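Local atomic coordinates of light harvesting complex 1 Protein W (Rhodopseudomonas palustris, PDB entry 6Z5S), a protein that probably takes a place in the light-harvesting 1 ring around the reaction centre, interrupting that ring and leaving an opening for quinone exchange. Residues L4-A14 with I47-G56. Numbering follows the deposited sequence.
Sequences LLVLTAIAFVA and ITLVAAFVLG
Ala11 and Thr48 mark the closest backbone approach, their CA atoms 4.8 Å apart; helix 10-14 runs roughly antiparallel to helix 47-56, at 141°, and toward Leu4 and Gly56 the chains draw apart. At the near end the packing is between small groups: the Ala11 methyl lies against Thr48, with Ala11 CB 3.5 Å from Thr48 CB, and one turn on, Ala14 CB meets Ile47 CG2 at 3.7 Å. Where the backbones separate, Leu55 fills the space. Leu55 CD1 touches Leu4 CD2 at 3.6 Å, the two side chains lying alongside and running opposite ways, while Leu55 CD2 meets Ile10 CD1 tip to tip at 4.1 Å. Thr8 stands between these two ends. Its chi1 of -57° sets CG2 anti to the backbone N, facing Thr48 OG1, and puts Thr8 OG1 beside that N, from where it donates to Leu4 O at 2.8 Å, above the carbonyl plane; Thr8 N donates to the same oxygen. Thr8 also centres an inverse gamma turn, bonded from Ala9 N to Leu7 O. An alanine here removes both OG1 and CG2, which would probably cost Leu4 O its hydroxyl donor and open a gap beside Thr48 OG1. Helix 67-89 packs against both segments: Thr48 on Ala78, a residue of the bacteriochlorophyll pocket, Ala52 on Met70 and Ala74, Phe12 on Val84. The contact thus joins helices 10-24 and 37-57 within a three-helix bundle.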
loop_
_atom_site.group_PDB
_atom_site.type_symbol
_atom_site.label_atom_id
_atom_site.label_comp_id
_atom_site.label_asym_id
_atom_site.label_seq_id
_atom_site.Cartn_x
_atom_site.Cartn_y
_atom_site.Cartn_z
ATOM N N LEU A 4 12.211 -45.091 32.059
ATOM C CA LEU A 4 10.914 -45.498 31.539
ATOM C C LEU A 4 10.539 -44.802 30.243
ATOM O O LEU A 4 9.892 -45.419 29.390
ATOM C CB LEU A 4 9.815 -45.225 32.568
ATOM C CG LEU A 4 9.969 -45.813 33.967
ATOM C CD1 LEU A 4 10.758 -44.877 34.863
ATOM C CD2 LEU A 4 8.609 -46.090 34.563
ATOM N N LEU A 5 10.921 -43.535 30.083
ATOM C CA LEU A 5 10.417 -42.736 28.973
ATOM C C LEU A 5 10.737 -43.382 27.633
ATOM O O LEU A 5 9.834 -43.789 26.895
ATOM C CB LEU A 5 10.994 -41.324 29.043
ATOM C CG LEU A 5 10.418 -40.376 27.995
ATOM C CD1 LEU A 5 8.915 -40.307 28.146
ATOM C CD2 LEU A 5 11.033 -38.998 28.124
ATOM N N VAL A 6 12.025 -43.498 27.305
ATOM C CA VAL A 6 12.397 -44.162 26.063
ATOM C C VAL A 6 12.037 -45.638 26.107
ATOM O O VAL A 6 11.874 -46.268 25.056
ATOM C CB VAL A 6 13.895 -43.970 25.762
ATOM C CG1 VAL A 6 14.736 -44.833 26.672
ATOM C CG2 VAL A 6 14.192 -44.277 24.304
ATOM N N LEU A 7 11.890 -46.207 27.302
ATOM C CA LEU A 7 11.458 -47.592 27.402
ATOM C C LEU A 7 10.005 -47.752 26.997
ATOM O O LEU A 7 9.638 -48.780 26.422
ATOM C CB LEU A 7 11.664 -48.105 28.820
ATOM C CG LEU A 7 11.409 -49.585 29.081
ATOM C CD1 LEU A 7 12.353 -50.039 30.161
ATOM C CD2 LEU A 7 9.976 -49.838 29.513
ATOM N N THR A 8 9.166 -46.757 27.278
ATOM C CA THR A 8 7.751 -46.880 26.961
ATOM C C THR A 8 7.573 -46.683 25.458
ATOM O O THR A 8 6.946 -45.723 25.000
ATOM C CB THR A 8 6.919 -45.886 27.777
ATOM O OG1 THR A 8 7.155 -46.114 29.170
ATOM C CG2 THR A 8 5.440 -46.111 27.542
ATOM N N ALA A 9 8.200 -47.567 24.688
ATOM C CA ALA A 9 7.849 -47.814 23.303
ATOM C C ALA A 9 6.916 -49.001 23.178
ATOM O O ALA A 9 6.506 -49.342 22.066
ATOM C CB ALA A 9 9.104 -48.044 22.459
ATOM N N ILE A 10 6.597 -49.653 24.298
ATOM C CA ILE A 10 5.465 -50.572 24.339
ATOM C C ILE A 10 4.229 -49.885 23.789
ATOM O O ILE A 10 3.429 -50.486 23.061
ATOM C CB ILE A 10 5.232 -51.070 25.777
ATOM C CG1 ILE A 10 6.452 -51.821 26.300
ATOM C CG2 ILE A 10 3.999 -51.944 25.850
ATOM C CD1 ILE A 10 7.385 -50.967 27.119
ATOM N N ALA A 11 4.060 -48.604 24.123
ATOM C CA ALA A 11 2.919 -47.846 23.630
ATOM C C ALA A 11 2.903 -47.800 22.112
ATOM O O ALA A 11 1.880 -48.090 21.484
ATOM C CB ALA A 11 2.952 -46.432 24.204
ATOM N N PHE A 12 4.033 -47.449 21.500
ATOM C CA PHE A 12 4.059 -47.286 20.052
ATOM C C PHE A 12 3.828 -48.609 19.333
ATOM O O PHE A 12 3.056 -48.667 18.370
ATOM C CB PHE A 12 5.382 -46.660 19.621
ATOM C CG PHE A 12 5.469 -45.191 19.900
ATOM C CD1 PHE A 12 4.821 -44.281 19.087
ATOM C CD2 PHE A 12 6.187 -44.721 20.981
ATOM C CE1 PHE A 12 4.893 -42.933 19.342
ATOM C CE2 PHE A 12 6.263 -43.371 21.241
ATOM C CZ PHE A 12 5.613 -42.475 20.420
ATOM N N VAL A 13 4.468 -49.686 19.789
ATOM C CA VAL A 13 4.316 -50.961 19.096
ATOM C C VAL A 13 2.919 -51.527 19.310
ATOM O O VAL A 13 2.318 -52.087 18.388
ATOM C CB VAL A 13 5.409 -51.954 19.531
ATOM C CG1 VAL A 13 6.769 -51.449 19.110
ATOM C CG2 VAL A 13 5.373 -52.180 21.026
ATOM N N ALA A 14 2.369 -51.382 20.517
ATOM C CA ALA A 14 1.018 -51.873 20.762
ATOM C C ALA A 14 -0.006 -51.069 19.975
ATOM O O ALA A 14 -1.005 -51.620 19.493
ATOM C CB ALA A 14 0.712 -51.832 22.256
ATOM N N ILE A 47 -3.780 -47.287 25.921
ATOM C CA ILE A 47 -2.732 -48.302 25.926
ATOM C C ILE A 47 -1.529 -47.816 26.721
ATOM O O ILE A 47 -1.017 -48.520 27.598
ATOM C CB ILE A 47 -2.339 -48.667 24.485
ATOM C CG1 ILE A 47 -3.471 -49.422 23.793
ATOM C CG2 ILE A 47 -1.057 -49.471 24.476
ATOM C CD1 ILE A 47 -3.945 -50.634 24.548
ATOM N N THR A 48 -1.055 -46.605 26.422
ATOM C CA THR A 48 0.123 -46.111 27.124
ATOM C C THR A 48 -0.173 -45.837 28.593
ATOM O O THR A 48 0.712 -46.004 29.436
ATOM C CB THR A 48 0.690 -44.868 26.442
ATOM O OG1 THR A 48 1.945 -44.531 27.040
ATOM C CG2 THR A 48 -0.224 -43.714 26.600
ATOM N N LEU A 49 -1.404 -45.449 28.927
ATOM C CA LEU A 49 -1.773 -45.304 30.329
ATOM C C LEU A 49 -1.628 -46.622 31.072
ATOM O O LEU A 49 -0.982 -46.687 32.123
ATOM C CB LEU A 49 -3.207 -44.795 30.450
ATOM C CG LEU A 49 -3.701 -44.737 31.896
ATOM C CD1 LEU A 49 -3.038 -43.592 32.642
ATOM C CD2 LEU A 49 -5.210 -44.643 31.962
ATOM N N VAL A 50 -2.236 -47.686 30.546
ATOM C CA VAL A 50 -2.193 -48.955 31.268
ATOM C C VAL A 50 -0.778 -49.514 31.285
ATOM O O VAL A 50 -0.359 -50.127 32.275
ATOM C CB VAL A 50 -3.205 -49.956 30.681
ATOM C CG1 VAL A 50 -4.570 -49.306 30.560
ATOM C CG2 VAL A 50 -2.745 -50.482 29.339
ATOM N N ALA A 51 -0.004 -49.281 30.225
ATOM C CA ALA A 51 1.380 -49.735 30.216
ATOM C C ALA A 51 2.198 -49.014 31.278
ATOM O O ALA A 51 2.958 -49.643 32.019
ATOM C CB ALA A 51 1.993 -49.530 28.833
ATOM N N ALA A 52 2.055 -47.692 31.368
ATOM C CA ALA A 52 2.775 -46.952 32.394
ATOM C C ALA A 52 2.329 -47.375 33.785
ATOM O O ALA A 52 3.144 -47.453 34.707
ATOM C CB ALA A 52 2.577 -45.453 32.194
ATOM N N PHE A 53 1.045 -47.683 33.949
ATOM C CA PHE A 53 0.575 -48.135 35.253
ATOM C C PHE A 53 1.190 -49.475 35.622
ATOM O O PHE A 53 1.526 -49.711 36.787
ATOM C CB PHE A 53 -0.947 -48.229 35.262
ATOM C CG PHE A 53 -1.484 -49.263 36.210
ATOM C CD1 PHE A 53 -1.436 -49.063 37.581
ATOM C CD2 PHE A 53 -2.048 -50.433 35.730
ATOM C CE1 PHE A 53 -1.934 -50.013 38.454
ATOM C CE2 PHE A 53 -2.548 -51.385 36.597
ATOM C CZ PHE A 53 -2.491 -51.174 37.960
ATOM N N VAL A 54 1.349 -50.366 34.647
ATOM C CA VAL A 54 1.875 -51.677 34.990
ATOM C C VAL A 54 3.387 -51.631 35.178
ATOM O O VAL A 54 3.932 -52.397 35.978
ATOM C CB VAL A 54 1.463 -52.727 33.943
ATOM C CG1 VAL A 54 2.295 -52.605 32.689
ATOM C CG2 VAL A 54 1.574 -54.119 34.522
ATOM N N LEU A 55 4.091 -50.741 34.481
ATOM C CA LEU A 55 5.544 -50.714 34.568
ATOM C C LEU A 55 6.071 -49.558 35.408
ATOM O O LEU A 55 7.277 -49.299 35.398
ATOM C CB LEU A 55 6.166 -50.686 33.168
ATOM C CG LEU A 55 6.018 -49.491 32.224
ATOM C CD1 LEU A 55 7.146 -48.498 32.394
ATOM C CD2 LEU A 55 5.941 -49.955 30.785
ATOM N N GLY A 56 5.206 -48.853 36.127
ATOM C CA GLY A 56 5.677 -47.887 37.094
ATOM C C GLY A 56 5.581 -48.424 38.502
ATOM O O GLY A 56 6.389 -48.073 39.365
#